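Local coordinates for Sn-glycerol-3-phosphate ABC transporter substrate-binding protein UspB (Mycobacterium tuberculosis, PDB 4MFI), which probably serves as the substrate-binding subunit of an ABC importer, capturing glycerophosphocholine for uptake into the mycobacterial cell, at residues I39-H45 / S68-A74; A147-A151 / I327-T331; P95-D101 / G306-P312. One frame throughout, in Å; residues are numbered along the deposited sequence.

Contact 1: I39-H45 / S68-A74; sequences IDFWSSH and SVKLIDA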
loop_
_atom_site.group_PDB
_atom_site.type_symbol
_atom_site.label_atom_id
_atom_site.label_comp_id
_atom_site.label_asym_id
_atom_site.label_seq_id
_atom_site.Cartn_x
_atom_site.Cartn_y
_atom_site.Cartn_z
ATOM N N ILE A 39 27.554 2.262 4.432
ATOM C CA ILE A 39 26.134 2.446 4.693
ATOM C C ILE A 39 25.439 1.083 4.657
ATOM O O ILE A 39 25.460 0.402 3.629
ATOM C CB ILE A 39 25.504 3.376 3.639
ATOM C CG1 ILE A 39 26.147 4.767 3.715
ATOM C CG2 ILE A 39 23.990 3.466 3.822
ATOM C CD1 ILE A 39 25.809 5.678 2.540
ATOM N N ASP A 40 24.838 0.681 5.777
ATOM C CA ASP A 40 24.153 -0.607 5.858
ATOM C C ASP A 40 22.679 -0.433 5.505
ATOM O O ASP A 40 21.936 0.249 6.218
ATOM C CB ASP A 40 24.316 -1.223 7.256
ATOM C CG ASP A 40 25.746 -1.687 7.537
ATOM O OD1 ASP A 40 26.364 -2.306 6.642
ATOM O OD2 ASP A 40 26.264 -1.424 8.649
ATOM N N PHE A 41 22.274 -1.025 4.384
ATOM C CA PHE A 41 20.913 -0.914 3.866
ATOM C C PHE A 41 20.204 -2.247 4.088
ATOM O O PHE A 41 20.526 -3.250 3.445
ATOM C CB PHE A 41 20.960 -0.543 2.375
ATOM C CG PHE A 41 19.620 -0.543 1.688
ATOM C CD1 PHE A 41 18.441 -0.335 2.398
ATOM C CD2 PHE A 41 19.543 -0.761 0.319
ATOM C CE1 PHE A 41 17.210 -0.350 1.755
ATOM C CE2 PHE A 41 18.316 -0.769 -0.336
ATOM C CZ PHE A 41 17.149 -0.561 0.384
ATOM N N TRP A 42 19.252 -2.248 5.017
ATOM C CA TRP A 42 18.483 -3.445 5.345
ATOM C C TRP A 42 17.199 -3.504 4.537
ATOM O O TRP A 42 16.298 -2.678 4.717
ATOM C CB TRP A 42 18.136 -3.471 6.832
ATOM C CG TRP A 42 19.292 -3.773 7.735
ATOM C CD1 TRP A 42 20.624 -3.723 7.424
ATOM C CD2 TRP A 42 19.216 -4.181 9.104
ATOM N NE1 TRP A 42 21.378 -4.074 8.520
ATOM C CE2 TRP A 42 20.536 -4.358 9.565
ATOM C CE3 TRP A 42 18.156 -4.413 9.987
ATOM C CZ2 TRP A 42 20.825 -4.750 10.874
ATOM C CZ3 TRP A 42 18.446 -4.803 11.285
ATOM C CH2 TRP A 42 19.767 -4.970 11.714
ATOM N N SER A 43 17.119 -4.487 3.648
ATOM C CA SER A 43 15.965 -4.649 2.774
ATOM C C SER A 43 15.476 -6.095 2.760
ATOM O O SER A 43 16.248 -7.027 3.006
ATOM C CB SER A 43 16.332 -4.221 1.352
ATOM O OG SER A 43 15.243 -4.405 0.465
ATOM N N SER A 44 14.191 -6.274 2.477
ATOM C CA SER A 44 13.634 -7.600 2.240
ATOM C C SER A 44 13.590 -7.900 0.744
ATOM O O SER A 44 13.096 -8.948 0.328
ATOM C CB SER A 44 12.228 -7.696 2.825
ATOM O OG SER A 44 11.420 -6.640 2.336
ATOM N N HIS A 45 14.117 -6.978 -0.057
ATOM C CA HIS A 45 14.116 -7.119 -1.512
ATOM C C HIS A 45 12.705 -7.361 -2.050
ATOM O O HIS A 45 12.464 -8.362 -2.730
ATOM C CB HIS A 45 15.031 -8.270 -1.959
ATOM C CG HIS A 45 16.334 -8.345 -1.219
ATOM N ND1 HIS A 45 17.203 -7.280 -1.127
ATOM C CD2 HIS A 45 16.917 -9.365 -0.546
ATOM C CE1 HIS A 45 18.263 -7.638 -0.423
ATOM N NE2 HIS A 45 18.117 -8.900 -0.062
ATOM N N SER A 68 30.284 3.836 0.250
ATOM C CA SER A 68 29.904 2.508 -0.211
ATOM C C SER A 68 28.700 2.013 0.579
ATOM O O SER A 68 28.486 2.409 1.729
ATOM C CB SER A 68 31.067 1.529 -0.087
ATOM O OG SER A 68 31.460 1.386 1.263
ATOM N N VAL A 69 27.911 1.155 -0.054
ATOM C CA VAL A 69 26.693 0.633 0.549
ATOM C C VAL A 69 26.746 -0.885 0.601
ATOM O O VAL A 69 27.149 -1.540 -0.364
ATOM C CB VAL A 69 25.447 1.062 -0.258
ATOM C CG1 VAL A 69 24.178 0.560 0.418
ATOM C CG2 VAL A 69 25.403 2.575 -0.417
ATOM N N LYS A 70 26.350 -1.439 1.739
ATOM C CA LYS A 70 26.233 -2.876 1.899
ATOM C C LYS A 70 24.747 -3.233 1.904
ATOM O O LYS A 70 23.986 -2.741 2.744
ATOM C CB LYS A 70 26.904 -3.303 3.207
ATOM C CG LYS A 70 26.781 -4.772 3.551
ATOM C CD LYS A 70 27.270 -5.681 2.440
ATOM C CE LYS A 70 27.142 -7.145 2.856
ATOM N NZ LYS A 70 27.520 -8.088 1.762
ATOM N N LEU A 71 24.337 -4.059 0.946
ATOM C CA LEU A 71 22.962 -4.538 0.882
ATOM C C LEU A 71 22.824 -5.763 1.771
ATOM O O LEU A 71 23.470 -6.788 1.542
ATOM C CB LEU A 71 22.575 -4.880 -0.558
ATOM C CG LEU A 71 21.132 -5.346 -0.786
ATOM C CD1 LEU A 71 20.151 -4.245 -0.417
ATOM C CD2 LEU A 71 20.923 -5.781 -2.232
ATOM N N ILE A 72 21.996 -5.642 2.803
ATOM C CA ILE A 72 21.801 -6.706 3.769
ATOM C C ILE A 72 20.437 -7.342 3.543
ATOM O O ILE A 72 19.435 -6.634 3.497
ATOM C CB ILE A 72 21.833 -6.144 5.203
ATOM C CG1 ILE A 72 23.150 -5.414 5.472
ATOM C CG2 ILE A 72 21.607 -7.250 6.222
ATOM C CD1 ILE A 72 24.345 -6.313 5.414
ATOM N N ASP A 73 20.397 -8.666 3.388
ATOM C CA ASP A 73 19.123 -9.387 3.364
ATOM C C ASP A 73 18.593 -9.453 4.793
ATOM O O ASP A 73 19.018 -10.293 5.593
ATOM C CB ASP A 73 19.289 -10.795 2.784
ATOM C CG ASP A 73 17.951 -11.474 2.485
ATOM O OD1 ASP A 73 16.907 -11.025 3.013
ATOM O OD2 ASP A 73 17.945 -12.465 1.719
ATOM N N ALA A 74 17.656 -8.565 5.101
ATOM C CA ALA A 74 17.185 -8.385 6.469
ATOM C C ALA A 74 15.902 -9.163 6.751
ATOM O O ALA A 74 15.323 -9.052 7.834
ATOM C CB ALA A 74 16.985 -6.899 6.759
#

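Contact 2: A147-A151 / I327-T331; sequences AVPYA and IAFVT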
loop_
_atom_site.group_PDB
_atom_site.type_symbol
_atom_site.label_atom_id
_atom_site.label_comp_id
_atom_site.label_asym_id
_atom_site.label_seq_id
_atom_site.Cartn_x
_atom_site.Cartn_y
_atom_site.Cartn_z
ATOM N N ALA A 147 9.950 8.730 6.898
ATOM C CA ALA A 147 10.469 7.856 5.855
ATOM C C ALA A 147 10.224 8.478 4.492
ATOM O O ALA A 147 9.540 9.495 4.383
ATOM C CB ALA A 147 9.828 6.466 5.933
ATOM N N VAL A 148 10.796 7.859 3.463
ATOM C CA VAL A 148 10.631 8.274 2.072
ATOM C C VAL A 148 10.055 7.068 1.315
ATOM O O VAL A 148 10.531 5.950 1.492
ATOM C CB VAL A 148 12.001 8.693 1.477
ATOM C CG1 VAL A 148 11.908 8.975 -0.021
ATOM C CG2 VAL A 148 12.564 9.903 2.216
ATOM N N PRO A 149 9.029 7.281 0.472
ATOM C CA PRO A 149 8.427 6.140 -0.233
ATOM C C PRO A 149 9.421 5.436 -1.155
ATOM O O PRO A 149 10.242 6.103 -1.792
ATOM C CB PRO A 149 7.315 6.790 -1.064
ATOM C CG PRO A 149 7.769 8.216 -1.250
ATOM C CD PRO A 149 8.424 8.561 0.065
ATOM N N TYR A 150 9.341 4.109 -1.227
ATOM C CA TYR A 150 10.325 3.316 -1.963
ATOM C C TYR A 150 9.661 2.234 -2.817
ATOM O O TYR A 150 9.788 2.237 -4.041
ATOM C CB TYR A 150 11.298 2.690 -0.969
ATOM C CG TYR A 150 12.358 1.770 -1.539
ATOM C CD1 TYR A 150 13.422 2.270 -2.289
ATOM C CD2 TYR A 150 12.328 0.405 -1.275
ATOM C CE1 TYR A 150 14.414 1.429 -2.777
ATOM C CE2 TYR A 150 13.315 -0.446 -1.759
ATOM C CZ TYR A 150 14.352 0.070 -2.509
ATOM O OH TYR A 150 15.339 -0.771 -2.977
ATOM N N ALA A 151 8.951 1.312 -2.169
ATOM C CA ALA A 151 8.279 0.211 -2.863
ATOM C C ALA A 151 6.784 0.334 -2.599
ATOM O O ALA A 151 6.266 -0.224 -1.628
ATOM C CB ALA A 151 8.801 -1.131 -2.363
ATOM N N ILE A 327 19.110 7.462 0.299
ATOM C CA ILE A 327 17.664 7.353 0.144
ATOM C C ILE A 327 17.156 8.292 -0.941
ATOM O O ILE A 327 16.363 7.881 -1.788
ATOM C CB ILE A 327 16.937 7.646 1.470
ATOM C CG1 ILE A 327 17.190 6.519 2.472
ATOM C CG2 ILE A 327 15.444 7.801 1.245
ATOM C CD1 ILE A 327 16.694 6.843 3.859
ATOM N N ALA A 328 17.619 9.539 -0.922
ATOM C CA ALA A 328 17.180 10.519 -1.910
ATOM C C ALA A 328 17.632 10.122 -3.314
ATOM O O ALA A 328 16.911 10.331 -4.296
ATOM C CB ALA A 328 17.698 11.911 -1.554
ATOM N N PHE A 329 18.826 9.549 -3.417
ATOM C CA PHE A 329 19.341 9.160 -4.724
ATOM C C PHE A 329 18.559 7.993 -5.326
ATOM O O PHE A 329 18.144 8.046 -6.486
ATOM C CB PHE A 329 20.833 8.823 -4.653
ATOM C CG PHE A 329 21.413 8.406 -5.969
ATOM C CD1 PHE A 329 21.845 9.356 -6.883
ATOM C CD2 PHE A 329 21.503 7.063 -6.308
ATOM C CE1 PHE A 329 22.369 8.971 -8.110
ATOM C CE2 PHE A 329 22.024 6.672 -7.523
ATOM C CZ PHE A 329 22.457 7.624 -8.428
ATOM N N VAL A 330 18.347 6.938 -4.546
ATOM C CA VAL A 330 17.705 5.751 -5.106
ATOM C C VAL A 330 16.221 5.972 -5.391
ATOM O O VAL A 330 15.603 5.180 -6.109
ATOM C CB VAL A 330 17.935 4.477 -4.261
ATOM C CG1 VAL A 330 19.428 4.205 -4.110
ATOM C CG2 VAL A 330 17.245 4.578 -2.893
ATOM N N THR A 331 15.661 7.051 -4.844
ATOM C CA THR A 331 14.275 7.427 -5.131
ATOM C C THR A 331 14.187 8.692 -5.987
ATOM O O THR A 331 13.150 9.372 -6.011
ATOM C CB THR A 331 13.429 7.600 -3.844
ATOM O OG1 THR A 331 13.983 8.646 -3.038
ATOM C CG2 THR A 331 13.368 6.292 -3.053
#

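Contact 3: P95-D101 / G306-P312; sequences PDVVLLD and GAGLAIP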
loop_
_atom_site.group_PDB
_atom_site.type_symbol
_atom_site.label_atom_id
_atom_site.label_comp_id
_atom_site.label_asym_id
_atom_site.label_seq_id
_atom_site.Cartn_x
_atom_site.Cartn_y
_atom_site.Cartn_z
ATOM N N PRO A 95 20.889 -0.658 11.269
ATOM C CA PRO A 95 21.088 -0.257 9.874
ATOM C C PRO A 95 21.218 1.256 9.767
ATOM O O PRO A 95 20.794 1.976 10.678
ATOM C CB PRO A 95 19.793 -0.711 9.196
ATOM C CG PRO A 95 18.772 -0.748 10.306
ATOM C CD PRO A 95 19.549 -1.227 11.504
ATOM N N ASP A 96 21.800 1.734 8.674
ATOM C CA ASP A 96 21.749 3.157 8.355
ATOM C C ASP A 96 20.460 3.510 7.634
ATOM O O ASP A 96 19.925 4.617 7.790
ATOM C CB ASP A 96 22.940 3.548 7.483
ATOM C CG ASP A 96 24.247 3.422 8.218
ATOM O OD1 ASP A 96 24.648 4.395 8.893
ATOM O OD2 ASP A 96 24.863 2.339 8.138
ATOM N N VAL A 97 19.972 2.560 6.838
ATOM C CA VAL A 97 18.759 2.728 6.039
ATOM C C VAL A 97 17.958 1.450 6.197
ATOM O O VAL A 97 18.487 0.356 5.991
ATOM C CB VAL A 97 19.093 2.960 4.546
ATOM C CG1 VAL A 97 17.818 3.030 3.711
ATOM C CG2 VAL A 97 19.919 4.231 4.375
ATOM N N VAL A 98 16.697 1.576 6.592
ATOM C CA VAL A 98 15.871 0.398 6.843
ATOM C C VAL A 98 14.511 0.498 6.156
ATOM O O VAL A 98 13.868 1.554 6.157
ATOM C CB VAL A 98 15.717 0.105 8.369
ATOM C CG1 VAL A 98 15.027 1.268 9.089
ATOM C CG2 VAL A 98 14.979 -1.203 8.603
ATOM N N LEU A 99 14.087 -0.609 5.551
ATOM C CA LEU A 99 12.815 -0.681 4.843
ATOM C C LEU A 99 11.673 -1.025 5.810
ATOM O O LEU A 99 11.626 -2.127 6.365
ATOM C CB LEU A 99 12.910 -1.739 3.745
ATOM C CG LEU A 99 11.714 -1.901 2.807
ATOM C CD1 LEU A 99 11.492 -0.613 2.023
ATOM C CD2 LEU A 99 11.936 -3.064 1.855
ATOM N N LEU A 100 10.759 -0.078 6.013
ATOM C CA LEU A 100 9.655 -0.250 6.963
ATOM C C LEU A 100 8.313 -0.095 6.257
ATOM O O LEU A 100 8.125 0.849 5.475
ATOM C CB LEU A 100 9.768 0.772 8.096
ATOM C CG LEU A 100 11.024 0.658 8.963
ATOM C CD1 LEU A 100 11.070 1.778 9.996
ATOM C CD2 LEU A 100 11.070 -0.705 9.652
ATOM N N ASP A 101 7.379 -1.007 6.526
ATOM C CA ASP A 101 6.097 -0.958 5.817
ATOM C C ASP A 101 5.119 0.069 6.387
ATOM O O ASP A 101 5.449 0.825 7.314
ATOM C CB ASP A 101 5.455 -2.349 5.602
ATOM C CG ASP A 101 4.753 -2.915 6.836
ATOM O OD1 ASP A 101 4.573 -2.227 7.855
ATOM O OD2 ASP A 101 4.329 -4.085 6.765
ATOM N N GLY A 306 2.477 -0.510 0.803
ATOM C CA GLY A 306 3.884 -0.819 0.602
ATOM C C GLY A 306 4.798 -0.260 1.677
ATOM O O GLY A 306 4.387 -0.094 2.826
ATOM N N ALA A 307 6.038 0.045 1.298
ATOM C CA ALA A 307 7.082 0.349 2.276
ATOM C C ALA A 307 7.979 1.511 1.876
ATOM O O ALA A 307 8.157 1.806 0.686
ATOM C CB ALA A 307 7.930 -0.892 2.532
ATOM N N GLY A 308 8.555 2.152 2.891
ATOM C CA GLY A 308 9.446 3.278 2.709
ATOM C C GLY A 308 10.785 3.077 3.388
ATOM O O GLY A 308 10.987 2.109 4.127
ATOM N N LEU A 309 11.702 4.008 3.153
ATOM C CA LEU A 309 13.041 3.938 3.725
ATOM C C LEU A 309 13.197 4.944 4.859
ATOM O O LEU A 309 12.891 6.132 4.688
ATOM C CB LEU A 309 14.089 4.213 2.643
ATOM C CG LEU A 309 14.097 3.259 1.451
ATOM C CD1 LEU A 309 15.158 3.674 0.433
ATOM C CD2 LEU A 309 14.331 1.829 1.917
ATOM N N ALA A 310 13.666 4.466 6.010
ATOM C CA ALA A 310 13.819 5.296 7.204
ATOM C C ALA A 310 15.263 5.276 7.705
ATOM O O ALA A 310 16.034 4.375 7.370
ATOM C CB ALA A 310 12.883 4.803 8.306
ATOM N N ILE A 311 15.608 6.262 8.525
ATOM C CA ILE A 311 16.948 6.394 9.087
ATOM C C ILE A 311 16.851 6.329 10.608
ATOM O O ILE A 311 16.227 7.186 11.226
ATOM C CB ILE A 311 17.576 7.751 8.684
ATOM C CG1 ILE A 311 17.611 7.904 7.161
ATOM C CG2 ILE A 311 18.975 7.916 9.282
ATOM C CD1 ILE A 311 18.122 9.272 6.710
ATOM N N PRO A 312 17.463 5.307 11.225
ATOM C CA PRO A 312 17.421 5.213 12.689
ATOM C C PRO A 312 17.987 6.446 13.398
ATOM O O PRO A 312 18.948 7.072 12.928
ATOM C CB PRO A 312 18.292 3.990 12.978
ATOM C CG PRO A 312 18.110 3.132 11.755
ATOM C CD PRO A 312 18.096 4.125 10.616
#

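Contact 1: I39-H45 / S68-A74
Phe41 and Leu71 stand next to each other on neighbouring parallel strands, Phe41 CD2 lying 3.6 Å from Leu71 CD1. Six backbone hydrogen bonds join 39-45 to 68-74: Phe41 gives its N-H to Lys70 O and takes one at its O from Ile72 N, both at 2.9 Å. On the face with Phe41, Ile39 and Val69, packing is apolar and close; Phe41 CB meets Val69 CG1 at 3.9 Å, and helix 50-63 covers Val69 and Leu71. Branched and aromatic residues suit this place because they fill the layer between sheet and helix. The other face is tight only at its C-terminal end. There Ile72 lies along Trp42, with CB 3.5 Å from Trp42 CD1 and CG2 over one face of the five-membered ring, a CH-pi contact, while the small Ala74 lets its CB come to 3.6 Å from Trp42 CB. Trp42 also makes a cation-pi contact with Lys84 of helix 78-88. Toward solvent the contact loosens: Lys70 bends at chi2 (54°), so its amino group runs off from the neighbouring strand, leaving CB beside Asp40 OD1, while Asp40 OD2 pairs with Lys33. At the end of the Phe41 face, Asp73 suits its exposed place, its CB 3.6 Å from His45 NE2, with ring and carboxylate planes 65° apart. Ser43 OG accepts from His45 N in an ST turn, and Glu53 binds both Ser43 OG and His45 ND1. Strand 39-43, helix 50-63 and strand 69-73 form a beta-alpha-beta unit, the building block of periplasmic-binding-protein domains.

Contact 2: A147-A151 / I327-T331
With chi1 at 173°, Val148 sets CG1 opposite its backbone N and beside its carbonyl carbon, facing Thr331, while Thr331, at chi1 61°, tucks OG1 between its own N and carbonyl carbon and turns CG2 to the strand. From the helix side, Ile327 CG2 lies 3.6 Å from Val148 CB and 3.7 Å from Val148 CG2, the two side chains meeting at a slant. Beta-branched residues suit both places, since their methyl branches pack close to each backbone. Thr331 then serves two purposes. Its OG1 donates to Ile327 O at 2.8 Å, and Thr331 N reaches the same oxygen from the opposite face of the carbonyl plane, so one acceptor at the last helical turn is gripped twice; OG1 is also bonded to Tyr131 OH. Its CG2 comes 3.4 Å from Pro149 O, a buried carbonyl with no hydrogen-bond partner, and approaches the edge of the Tyr150 ring, 4.1 Å from CD1. Val330 CG2 lies 4.2 Å from Tyr150 CE1, and the ring also meets Phe339. Tyrosine fits here because its long ring spans the apolar layer and still delivers its OH to Glu53. At Tyr150 and Ala151, which both face Ala307, the strand has a classic beta bulge. The whole is helix-on-sheet packing, in which the C-terminal end of helix 317-330 packs on strand 144-160 and neighbouring 307-310 of the mixed sheet of an alpha/beta domain.

Contact 3: P95-D101 / G306-P312
Val98 and Ala310 exchange two backbone hydrogen bonds across antiparallel strands, Val98 N to Ala310 O at 3.0 Å and Ala310 N to Val98 O at 2.9 Å. Leu100 and Gly308 form the next such pair: Leu100 N reaches Gly308 O almost head-on, whereas Gly308 N comes to Leu100 O tilted 28° out of the carbonyl plane. The intervening Leu99 and Leu309 are a non-hydrogen-bonded pair, and the N-H of Leu99 turns away from 307-310 to Trp42 O of strand 39-43. Strand 97-101 is bonded along both edges, parallel to 39-43 and antiparallel to 307-310; the reversed strand 307-310 is consistent with the core sheet of type II periplasmic-binding proteins. At the N-terminal end, Pro95 O and Asp96 O are buried with no hydrogen-bond partner; Pro312, which has no N-H to offer, packs against them, its CG 3.1 Å from Pro95 O and its CD 3.4 Å from Asp96 O. The carboxylate of Asp96 is well matched, with Lys33 and the backbone N of Asp40 at OD2 and Arg319 at OD1. Asp101, its CG held between backbone N and carbonyl carbon (chi1 79°), caps Trp104 N through OD1 and pairs with Arg103 through OD2. Apolar chains fill the two faces: Leu99 CD1 meets Ala307 CB at 3.6 Å and Leu309 CD2 at 3.7 Å, and Leu100 CD1 rests 3.9 Å from Ala310 CB, where small alanines leave room for the leucines. Gly306 takes a backbone shape, phi 104°, in which a CB would strike the preceding carbonyl oxygen.

How the contacts relate
All three contacts belong to one mixed sheet, whose strands run in the order 69-73, 39-43, 97-101, 307-310 and 144-160. Contact 3 sits in the middle, its centre about 10 Å from that of contact 1 and about 9 Å from that of contact 2; the centres of contacts 1 and 2 are about 14 Å apart. Contact 1 closes before the others open, whereas contacts 2 and 3 cross along the chain, strand 307-310 leading to helix 317-330. Phe41 packs on Leu309 of contact 3 and the Tyr150 hydroxyl of contact 2, so all three meet at one ring. Distant segments thereby come together in one alpha/beta domain, consistent with one lobe of such binding proteins.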